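Local coordinates for probable uracil-DNA glycosylase (PDB 5X55), which is a probable member of the uracil-DNA glycosylase superfamily, an alpha/beta protein built round a four-stranded parallel sheet packed against helices, at residues A[111-114]-A[115-118]; A[278-281]-A[282-286]; A[298-301]-A[302-306]. One frame throughout, in Å; residues are numbered along the deposited sequence.

How the contacts relate
Contact 1, the first along the chain, takes in the short helix 114-117 and the residues leading into it. Its centre lies about 30 Å from that of contact 2 and about 32 Å from that of contact 3, and it touches neither. Contacts 2 and 3 follow in that order, their centres about 13 Å apart. Contact 2 is the C-terminal part of helix 273-286; contact 3 takes in most of helix 297-303 and the turn after it, and strand 291-295 of the parallel sheet comes between. A salt bridge from Asp281 to Arg305 and Val306 packed on Ile280 and Thr284 join helix 273-286 to that turn, within the parallel-sheet core, while contact 1 stands apart.

Contact 1: residues A[111-114]-A[115-118]; sequences FKSW and IECF
Glu116 reaches back to the start of its own helix and takes the N-H of Ser113, the N-cap residue, on OE2 at 3.1 Å from Ser113 N. This is one half of a capping box, the N3 acid holding the N-cap amide, and a glutamate suits it because its extended chain is long enough for the return. With CG lying beside its own backbone N (chi1 -50°), the carboxylate swings toward the preceding loop, where the amide meets it from above its plane. Lys112 crosses this acid by its root: Lys112 CB lies 3.5 Å from Glu116 OE2. Beyond that the lysine chain bends twice, setting Lys112 CE 3.7 Å from Cys117 SG, so that the chain passes alongside the sulfur. Trp114 faces the other way. Its indole runs alongside the Phe118 ring, Trp114 CE3 4.1 Å from Phe118 CE2, and both rings rest on Leu158 of helix 146-159, while Trp114 NE1 bonds Pro166 O. The single turn is closed by Cys117 N to Ser113 O at 3.0 Å and by Phe118 N to Trp114 O at 2.9 Å. A short helix thus has a polar, acid-capped outer side and an aromatic inner one, and the negative carboxylate at its N-terminal end probably interacts favourably with the helix dipole.

Contact 2: residues A[278-281]-A[282-286]; sequences DLID and YLTDN
Residues 278-281 and 282-286 meet as successive turns of one helix, 273-286, with a buried apolar side and a polar side bearing acids. On the apolar side Leu279 and Leu283 touch by their methyl groups, Leu279 CD1 to Leu283 CD1 at 4.3 Å; leucine suits both places, since its branched end faces strand 251-255. The methyl groups of Ile280 and Thr284 come only loosely together, but their backbones are joined by an almost straight bond, Thr284 N to Ile280 O at 3.0 Å (172°). Thr284 turns its two branches to different tasks. CG2 lies beside its own backbone N and 3.4 Å from Ile280 O, whereas OG1 sits between N and the carbonyl carbon (chi1 62°), from where it donates to a water, 2.7 Å from OG1. The same water donates a hydrogen bond to Asp281 OD1 at 2.6 Å, bridging two polar side chains three residues apart that do not bond directly. The other oxygen, Asp281 OD2, pairs with Arg305, so the carboxylate is held at both ends and its rotation is probably fixed. At the start of the turn Tyr282 N bonds Asp278 O at 2.9 Å. The Tyr282 ring leads off the helix to meet Phe137 of helix 135-142, a residue that Leu279 also touches, and Asp278 OD2 is held by Lys144 and Tyr146. Leu279 and Leu283 lie on strand 251-255, an outer strand of the parallel sheet, through Ile254 and Phe252, while Ile280 and Thr284 pack on Val306, beyond the neighbouring helix 297-303.

Contact 3: residues A[298-301]-A[302-306]; sequences HAHK and LCQRV
His300 O receives two N-H groups of Gln304, both weakly: the backbone N at 3.0 Å and the side-chain NE2 at 3.4 Å. Gln304 N also bonds Lys301 O at 3.0 Å, as the helix gives way to a turn. CG of Gln304 lies beside its own backbone N (chi1 -69°), and the extended chain carries the amide back over one face of the His300 ring, with Gln304 NE2 3.1 Å from His300 CE1 and the two planes 33° apart. Glutamine suits this place because its amide both donates and accepts: NE2 also bonds Met331 O, and OE1 takes the N-H of Tyr333. His300 ND1 bonds Ser330 OG, so the two fasten the helix end and the turn to strand 328-332 and Tyr333 beyond it. Two residues earlier, Leu302 sets its CG over a face of the His298 ring, with CD1 3.9 Å from His298 NE2, which in turn bonds Ser256. Cys303 N closes on Ala299 O at 2.8 Å. Cys303, small and buried, packs within a beta-alpha-beta unit: helix 297-303 crosses between parallel strands 291-295 and 312-316, and it touches Phe292 and Ala294 on the first and Ile313 on the second.

Contact 1: residues A[111-114]-A[115-118]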
ATOM      1  N   PHE A 111       6.323 -15.008  11.565  1.00 27.54           N
ATOM      2  CA  PHE A 111       5.608 -15.333  10.345  1.00 27.60           C
ATOM      3  C   PHE A 111       6.415 -16.317   9.514  1.00 26.23           C
ATOM      4  O   PHE A 111       7.642 -16.245   9.455  1.00 24.02           O
ATOM      5  CB  PHE A 111       5.310 -14.053   9.568  1.00 24.81           C
ATOM      6  CG  PHE A 111       4.585 -13.043  10.390  1.00 32.77           C
ATOM      7  CD1 PHE A 111       3.208 -13.087  10.501  1.00 31.32           C
ATOM      8  CD2 PHE A 111       5.283 -12.089  11.118  1.00 29.46           C
ATOM      9  CE1 PHE A 111       2.539 -12.174  11.292  1.00 28.50           C
ATOM     10  CE2 PHE A 111       4.612 -11.181  11.906  1.00 28.78           C
ATOM     11  CZ  PHE A 111       3.239 -11.226  11.990  1.00 26.87           C
ATOM     12  N   LYS A 112       5.716 -17.265   8.900  1.00 23.65           N
ATOM     13  CA  LYS A 112       6.374 -18.223   8.029  1.00 26.17           C
ATOM     14  C   LYS A 112       6.699 -17.594   6.675  1.00 27.20           C
ATOM     15  O   LYS A 112       5.963 -16.739   6.170  1.00 25.73           O
ATOM     16  CB  LYS A 112       5.475 -19.441   7.830  1.00 29.48           C
ATOM     17  CG  LYS A 112       5.222 -20.248   9.087  1.00 32.10           C
ATOM     18  CD  LYS A 112       3.787 -20.783   9.115  1.00 38.31           C
ATOM     19  CE  LYS A 112       3.471 -21.654   7.901  1.00 40.56           C
ATOM     20  NZ  LYS A 112       1.995 -21.963   7.777  1.00 38.15           N
ATOM     21  N   SER A 113       7.791 -18.056   6.063  1.00 24.72           N
ATOM     22  CA  SER A 113       8.124 -17.635   4.709  1.00 26.72           C
ATOM     23  C   SER A 113       7.243 -18.359   3.695  1.00 21.91           C
ATOM     24  O   SER A 113       6.462 -19.249   4.027  1.00 22.79           O
ATOM     25  CB  SER A 113       9.607 -17.883   4.409  1.00 31.64           C
ATOM     26  OG  SER A 113       9.888 -19.271   4.273  1.00 31.20           O
ATOM     27  N   TRP A 114       7.389 -17.981   2.426  1.00 23.45           N
ATOM     28  CA  TRP A 114       6.597 -18.602   1.371  1.00 25.85           C
ATOM     29  C   TRP A 114       6.835 -20.107   1.291  1.00 30.58           C
ATOM     30  O   TRP A 114       5.880 -20.891   1.223  1.00 28.12           O
ATOM     31  CB  TRP A 114       6.894 -17.928   0.038  1.00 24.35           C
ATOM     32  CG  TRP A 114       6.216 -16.603  -0.051  1.00 25.09           C
ATOM     33  CD1 TRP A 114       6.608 -15.437   0.555  1.00 24.02           C
ATOM     34  CD2 TRP A 114       5.008 -16.305  -0.752  1.00 27.43           C
ATOM     35  NE1 TRP A 114       5.718 -14.434   0.268  1.00 21.61           N
ATOM     36  CE2 TRP A 114       4.733 -14.933  -0.545  1.00 24.56           C
ATOM     37  CE3 TRP A 114       4.134 -17.060  -1.546  1.00 27.41           C
ATOM     38  CZ2 TRP A 114       3.616 -14.299  -1.097  1.00 20.93           C
ATOM     39  CZ3 TRP A 114       3.025 -16.429  -2.100  1.00 29.53           C
ATOM     40  CH2 TRP A 114       2.776 -15.056  -1.867  1.00 26.49           C
ATOM     41  N   ILE A 115       8.104 -20.532   1.299  1.00 31.18           N
ATOM     42  CA  ILE A 115       8.386 -21.961   1.175  1.00 32.70           C
ATOM     43  C   ILE A 115       7.940 -22.736   2.422  1.00 34.60           C
ATOM     44  O   ILE A 115       7.724 -23.951   2.347  1.00 43.50           O
ATOM     45  CB  ILE A 115       9.881 -22.188   0.845  1.00 33.50           C
ATOM     46  CG1 ILE A 115      10.118 -23.628   0.389  1.00 37.80           C
ATOM     47  CG2 ILE A 115      10.781 -21.842   2.022  1.00 35.42           C
ATOM     48  CD1 ILE A 115       9.281 -24.029  -0.827  1.00 34.36           C
ATOM     49  N   GLU A 116       7.749 -22.064   3.558  1.00 29.94           N
ATOM     50  CA  GLU A 116       7.190 -22.745   4.724  1.00 32.79           C
ATOM     51  C   GLU A 116       5.671 -22.900   4.627  1.00 34.62           C
ATOM     52  O   GLU A 116       5.145 -23.974   4.951  1.00 34.10           O
ATOM     53  CB  GLU A 116       7.594 -22.005   6.001  1.00 31.68           C
ATOM     54  CG  GLU A 116       9.096 -21.727   6.041  1.00 34.33           C
ATOM     55  CD  GLU A 116       9.585 -21.119   7.351  1.00 41.32           C
ATOM     56  OE1 GLU A 116      10.661 -21.527   7.837  1.00 48.98           O
ATOM     57  OE2 GLU A 116       8.904 -20.230   7.894  1.00 41.00           O
ATOM     58  N   CYS A 117       4.949 -21.855   4.171  1.00 32.19           N
ATOM     59  CA  CYS A 117       3.493 -21.942   3.996  1.00 31.91           C
ATOM     60  C   CYS A 117       3.103 -22.864   2.855  1.00 30.38           C
ATOM     61  O   CYS A 117       1.998 -23.416   2.863  1.00 27.74           O
ATOM     62  CB  CYS A 117       2.870 -20.572   3.704  1.00 30.76           C
ATOM     63  SG  CYS A 117       3.055 -19.376   5.001  1.00 40.67           S
ATOM     64  N   PHE A 118       3.943 -22.982   1.838  1.00 26.82           N
ATOM     65  CA  PHE A 118       3.639 -23.795   0.664  1.00 31.03           C
ATOM     66  C   PHE A 118       4.840 -24.679   0.372  1.00 35.00           C
ATOM     67  O   PHE A 118       5.569 -24.449  -0.597  1.00 32.19           O
ATOM     68  CB  PHE A 118       3.288 -22.940  -0.554  1.00 30.63           C
ATOM     69  CG  PHE A 118       2.169 -21.955  -0.316  1.00 32.17           C
ATOM     70  CD1 PHE A 118       0.853 -22.385  -0.233  1.00 32.40           C
ATOM     71  CD2 PHE A 118       2.437 -20.594  -0.198  1.00 27.91           C
ATOM     72  CE1 PHE A 118      -0.176 -21.484  -0.025  1.00 26.46           C
ATOM     73  CE2 PHE A 118       1.418 -19.686   0.003  1.00 28.15           C
ATOM     74  CZ  PHE A 118       0.103 -20.132   0.090  1.00 25.92           C
TER

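Contact 2: residues A[278-281]-A[282-286]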
ATOM      1  N   ASP A 278      -8.032  -4.406 -10.929  1.00 19.89           N
ATOM      2  CA  ASP A 278      -9.338  -4.863 -10.467  1.00 19.87           C
ATOM      3  C   ASP A 278      -9.624  -4.423  -9.030  1.00 19.51           C
ATOM      4  O   ASP A 278     -10.785  -4.213  -8.670  1.00 22.59           O
ATOM      5  CB  ASP A 278      -9.437  -6.384 -10.589  1.00 26.31           C
ATOM      6  CG  ASP A 278      -9.737  -6.842 -12.008  1.00 27.49           C
ATOM      7  OD1 ASP A 278     -10.253  -6.032 -12.808  1.00 33.13           O
ATOM      8  OD2 ASP A 278      -9.456  -8.017 -12.321  1.00 33.71           O
ATOM      9  N   LEU A 279      -8.599  -4.275  -8.199  1.00 17.82           N
ATOM     10  CA  LEU A 279      -8.827  -3.789  -6.842  1.00 21.10           C
ATOM     11  C   LEU A 279      -9.277  -2.330  -6.853  1.00 16.85           C
ATOM     12  O   LEU A 279     -10.274  -1.967  -6.203  1.00 16.77           O
ATOM     13  CB  LEU A 279      -7.551  -3.988  -6.020  1.00 18.02           C
ATOM     14  CG  LEU A 279      -7.467  -3.473  -4.586  1.00 25.43           C
ATOM     15  CD1 LEU A 279      -8.703  -3.874  -3.771  1.00 18.64           C
ATOM     16  CD2 LEU A 279      -6.162  -3.985  -3.941  1.00 20.62           C
ATOM     17  N   ILE A 280      -8.572  -1.486  -7.622  1.00 17.74           N
ATOM     18  CA  ILE A 280      -8.968  -0.081  -7.759  1.00 18.47           C
ATOM     19  C   ILE A 280     -10.382   0.012  -8.311  1.00 20.05           C
ATOM     20  O   ILE A 280     -11.236   0.738  -7.775  1.00 23.95           O
ATOM     21  CB  ILE A 280      -7.984   0.691  -8.668  1.00 23.70           C
ATOM     22  CG1 ILE A 280      -6.506   0.487  -8.271  1.00 18.31           C
ATOM     23  CG2 ILE A 280      -8.364   2.167  -8.753  1.00 16.77           C
ATOM     24  CD1 ILE A 280      -6.147   1.018  -6.960  1.00 19.98           C
ATOM     25  N   ASP A 281     -10.649  -0.722  -9.398  1.00 20.00           N
ATOM     26  CA  ASP A 281     -11.957  -0.644 -10.048  1.00 21.65           C
ATOM     27  C   ASP A 281     -13.058  -1.130  -9.122  1.00 25.37           C
ATOM     28  O   ASP A 281     -14.149  -0.554  -9.090  1.00 24.17           O
ATOM     29  CB  ASP A 281     -11.960  -1.457 -11.349  1.00 19.08           C
ATOM     30  CG  ASP A 281     -11.005  -0.885 -12.393  1.00 27.32           C
ATOM     31  OD1 ASP A 281     -10.600   0.297 -12.248  1.00 24.79           O
ATOM     32  OD2 ASP A 281     -10.639  -1.616 -13.343  1.00 32.07           O
ATOM     33  N   TYR A 282     -12.790  -2.196  -8.366  1.00 21.90           N
ATOM     34  CA  TYR A 282     -13.772  -2.677  -7.407  1.00 22.99           C
ATOM     35  C   TYR A 282     -14.127  -1.588  -6.403  1.00 23.95           C
ATOM     36  O   TYR A 282     -15.309  -1.367  -6.093  1.00 23.84           O
ATOM     37  CB  TYR A 282     -13.233  -3.918  -6.692  1.00 22.23           C
ATOM     38  CG  TYR A 282     -14.187  -4.455  -5.658  1.00 30.65           C
ATOM     39  CD1 TYR A 282     -15.210  -5.336  -6.017  1.00 31.74           C
ATOM     40  CD2 TYR A 282     -14.088  -4.071  -4.329  1.00 25.81           C
ATOM     41  CE1 TYR A 282     -16.097  -5.826  -5.069  1.00 31.75           C
ATOM     42  CE2 TYR A 282     -14.973  -4.554  -3.376  1.00 25.32           C
ATOM     43  CZ  TYR A 282     -15.972  -5.424  -3.749  1.00 29.84           C
ATOM     44  OH  TYR A 282     -16.849  -5.914  -2.804  1.00 36.74           O
ATOM     45  N   LEU A 283     -13.111  -0.893  -5.878  1.00 23.92           N
ATOM     46  CA  LEU A 283     -13.393   0.116  -4.856  1.00 25.96           C
ATOM     47  C   LEU A 283     -14.177   1.289  -5.443  1.00 26.60           C
ATOM     48  O   LEU A 283     -15.188   1.717  -4.873  1.00 26.83           O
ATOM     49  CB  LEU A 283     -12.093   0.600  -4.200  1.00 16.92           C
ATOM     50  CG  LEU A 283     -11.313  -0.421  -3.366  1.00 15.86           C
ATOM     51  CD1 LEU A 283      -9.994   0.183  -2.920  1.00 21.40           C
ATOM     52  CD2 LEU A 283     -12.115  -0.869  -2.165  1.00 21.61           C
ATOM     53  N   THR A 284     -13.740   1.808  -6.599  1.00 24.11           N
ATOM     54  CA  THR A 284     -14.423   2.956  -7.186  1.00 28.57           C
ATOM     55  C   THR A 284     -15.792   2.602  -7.764  1.00 30.61           C
ATOM     56  O   THR A 284     -16.641   3.488  -7.905  1.00 35.42           O
ATOM     57  CB  THR A 284     -13.564   3.589  -8.283  1.00 29.59           C
ATOM     58  OG1 THR A 284     -13.360   2.635  -9.338  1.00 34.22           O
ATOM     59  CG2 THR A 284     -12.217   4.017  -7.708  1.00 25.32           C
ATOM     60  N   ASP A 285     -16.034   1.343  -8.104  1.00 24.74           N
ATOM     61  CA  ASP A 285     -17.358   0.982  -8.581  1.00 25.65           C
ATOM     62  C   ASP A 285     -18.330   0.757  -7.434  1.00 37.58           C
ATOM     63  O   ASP A 285     -19.530   1.013  -7.587  1.00 41.28           O
ATOM     64  CB  ASP A 285     -17.303  -0.274  -9.451  1.00 32.44           C
ATOM     65  CG  ASP A 285     -16.462  -0.088 -10.720  1.00 40.56           C
ATOM     66  OD1 ASP A 285     -16.022   1.062 -11.013  1.00 37.53           O
ATOM     67  OD2 ASP A 285     -16.235  -1.109 -11.419  1.00 41.98           O
ATOM     68  N   ASN A 286     -17.860   0.279  -6.280  1.00 31.18           N
ATOM     69  CA  ASN A 286     -18.832  -0.065  -5.252  1.00 28.01           C
ATOM     70  C   ASN A 286     -18.930   0.949  -4.120  1.00 26.59           C
ATOM     71  O   ASN A 286     -19.838   0.833  -3.297  1.00 28.90           O
ATOM     72  CB  ASN A 286     -18.532  -1.452  -4.696  1.00 28.14           C
ATOM     73  CG  ASN A 286     -18.875  -2.532  -5.692  1.00 39.10           C
ATOM     74  OD1 ASN A 286     -17.995  -3.091  -6.359  1.00 39.41           O
ATOM     75  ND2 ASN A 286     -20.170  -2.805  -5.838  1.00 40.79           N
TER
HETATM   76  O   HOH W   1     -11.722   2.466 -11.418  1.00 32.57           O

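Contact 3: residues A[298-301]-A[302-306]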
ATOM      1  N   HIS A 298       3.841   7.111 -11.020  1.00 17.10           N
ATOM      2  CA  HIS A 298       3.227   5.790 -11.094  1.00 18.63           C
ATOM      3  C   HIS A 298       1.885   5.737 -10.348  1.00 16.28           C
ATOM      4  O   HIS A 298       0.870   5.270 -10.887  1.00 15.99           O
ATOM      5  CB  HIS A 298       4.203   4.755 -10.528  1.00 19.55           C
ATOM      6  CG  HIS A 298       3.605   3.396 -10.414  1.00 23.96           C
ATOM      7  ND1 HIS A 298       3.406   2.585 -11.510  1.00 26.61           N
ATOM      8  CD2 HIS A 298       3.078   2.740  -9.354  1.00 26.08           C
ATOM      9  CE1 HIS A 298       2.815   1.467 -11.122  1.00 29.38           C
ATOM     10  NE2 HIS A 298       2.610   1.535  -9.819  1.00 28.76           N
ATOM     11  N   ALA A 299       1.862   6.206  -9.099  1.00 16.42           N
ATOM     12  CA  ALA A 299       0.604   6.239  -8.355  1.00 19.63           C
ATOM     13  C   ALA A 299      -0.425   7.116  -9.066  1.00 19.05           C
ATOM     14  O   ALA A 299      -1.623   6.807  -9.071  1.00 18.91           O
ATOM     15  CB  ALA A 299       0.858   6.727  -6.925  1.00 14.34           C
ATOM     16  N   HIS A 300       0.039   8.193  -9.707  1.00 20.05           N
ATOM     17  CA  HIS A 300      -0.853   9.109 -10.410  1.00 19.13           C
ATOM     18  C   HIS A 300      -1.488   8.449 -11.631  1.00 19.08           C
ATOM     19  O   HIS A 300      -2.698   8.613 -11.889  1.00 17.44           O
ATOM     20  CB  HIS A 300      -0.074  10.352 -10.819  1.00 17.15           C
ATOM     21  CG  HIS A 300      -0.909  11.369 -11.525  1.00 22.96           C
ATOM     22  ND1 HIS A 300      -0.521  11.969 -12.704  1.00 19.58           N
ATOM     23  CD2 HIS A 300      -2.128  11.878 -11.226  1.00 19.44           C
ATOM     24  CE1 HIS A 300      -1.453  12.819 -13.087  1.00 21.57           C
ATOM     25  NE2 HIS A 300      -2.437  12.786 -12.206  1.00 19.74           N
ATOM     26  N   LYS A 301      -0.683   7.711 -12.399  1.00 16.64           N
ATOM     27  CA  LYS A 301      -1.251   6.907 -13.470  1.00 20.30           C
ATOM     28  C   LYS A 301      -2.336   6.005 -12.919  1.00 21.61           C
ATOM     29  O   LYS A 301      -3.457   5.977 -13.439  1.00 22.19           O
ATOM     30  CB  LYS A 301      -0.171   6.081 -14.166  1.00 20.92           C
ATOM     31  CG  LYS A 301      -0.770   5.006 -15.080  1.00 27.86           C
ATOM     32  CD  LYS A 301       0.239   4.484 -16.098  1.00 30.28           C
ATOM     33  CE  LYS A 301       1.248   3.528 -15.462  1.00 35.10           C
ATOM     34  NZ  LYS A 301       0.574   2.320 -14.909  1.00 29.85           N
ATOM     35  N   LEU A 302      -2.043   5.294 -11.827  1.00 19.89           N
ATOM     36  CA  LEU A 302      -3.072   4.402 -11.293  1.00 18.44           C
ATOM     37  C   LEU A 302      -4.321   5.171 -10.881  1.00 18.99           C
ATOM     38  O   LEU A 302      -5.438   4.692 -11.086  1.00 19.65           O
ATOM     39  CB  LEU A 302      -2.532   3.607 -10.112  1.00 17.70           C
ATOM     40  CG  LEU A 302      -1.481   2.575 -10.449  1.00 24.45           C
ATOM     41  CD1 LEU A 302      -1.213   1.793  -9.195  1.00 25.30           C
ATOM     42  CD2 LEU A 302      -1.955   1.670 -11.571  1.00 21.87           C
ATOM     43  N   CYS A 303      -4.161   6.353 -10.278  1.00 16.66           N
ATOM     44  CA  CYS A 303      -5.327   7.109  -9.822  1.00 19.69           C
ATOM     45  C   CYS A 303      -6.131   7.709 -10.967  1.00 21.96           C
ATOM     46  O   CYS A 303      -7.256   8.176 -10.743  1.00 24.40           O
ATOM     47  CB  CYS A 303      -4.896   8.212  -8.862  1.00 17.10           C
ATOM     48  SG  CYS A 303      -4.370   7.554  -7.236  1.00 23.29           S
ATOM     49  N   GLN A 304      -5.585   7.727 -12.175  1.00 17.52           N
ATOM     50  CA  GLN A 304      -6.397   8.094 -13.327  1.00 21.34           C
ATOM     51  C   GLN A 304      -7.290   6.965 -13.816  1.00 20.82           C
ATOM     52  O   GLN A 304      -7.981   7.136 -14.823  1.00 17.46           O
ATOM     53  CB  GLN A 304      -5.489   8.594 -14.440  1.00 19.05           C
ATOM     54  CG  GLN A 304      -4.895   9.920 -14.030  1.00 22.47           C
ATOM     55  CD  GLN A 304      -3.978  10.485 -15.048  1.00 28.37           C
ATOM     56  OE1 GLN A 304      -4.420  10.926 -16.120  1.00 27.80           O
ATOM     57  NE2 GLN A 304      -2.678  10.465 -14.745  1.00 22.59           N
ATOM     58  N   ARG A 305      -7.310   5.817 -13.133  1.00 22.78           N
ATOM     59  CA  ARG A 305      -8.417   4.897 -13.334  1.00 18.25           C
ATOM     60  C   ARG A 305      -9.678   5.380 -12.649  1.00 21.14           C
ATOM     61  O   ARG A 305     -10.758   4.838 -12.920  1.00 23.40           O
ATOM     62  CB  ARG A 305      -8.090   3.502 -12.805  1.00 21.34           C
ATOM     63  CG  ARG A 305      -6.867   2.832 -13.413  1.00 21.27           C
ATOM     64  CD  ARG A 305      -6.731   1.441 -12.840  1.00 22.14           C
ATOM     65  NE  ARG A 305      -7.790   0.550 -13.319  1.00 25.44           N
ATOM     66  CZ  ARG A 305      -7.697  -0.163 -14.440  1.00 24.01           C
ATOM     67  NH1 ARG A 305      -6.599  -0.078 -15.197  1.00 16.60           N
ATOM     68  NH2 ARG A 305      -8.696  -0.949 -14.811  1.00 24.31           N
ATOM     69  N   VAL A 306      -9.561   6.378 -11.778  1.00 21.90           N
ATOM     70  CA  VAL A 306     -10.602   6.753 -10.827  1.00 25.48           C
ATOM     71  C   VAL A 306     -11.328   7.978 -11.366  1.00 27.36           C
ATOM     72  O   VAL A 306     -10.696   8.914 -11.868  1.00 26.35           O
ATOM     73  CB  VAL A 306      -9.995   7.034  -9.430  1.00 24.18           C
ATOM     74  CG1 VAL A 306     -11.049   7.527  -8.466  1.00 23.56           C
ATOM     75  CG2 VAL A 306      -9.277   5.787  -8.859  1.00 20.56           C
TER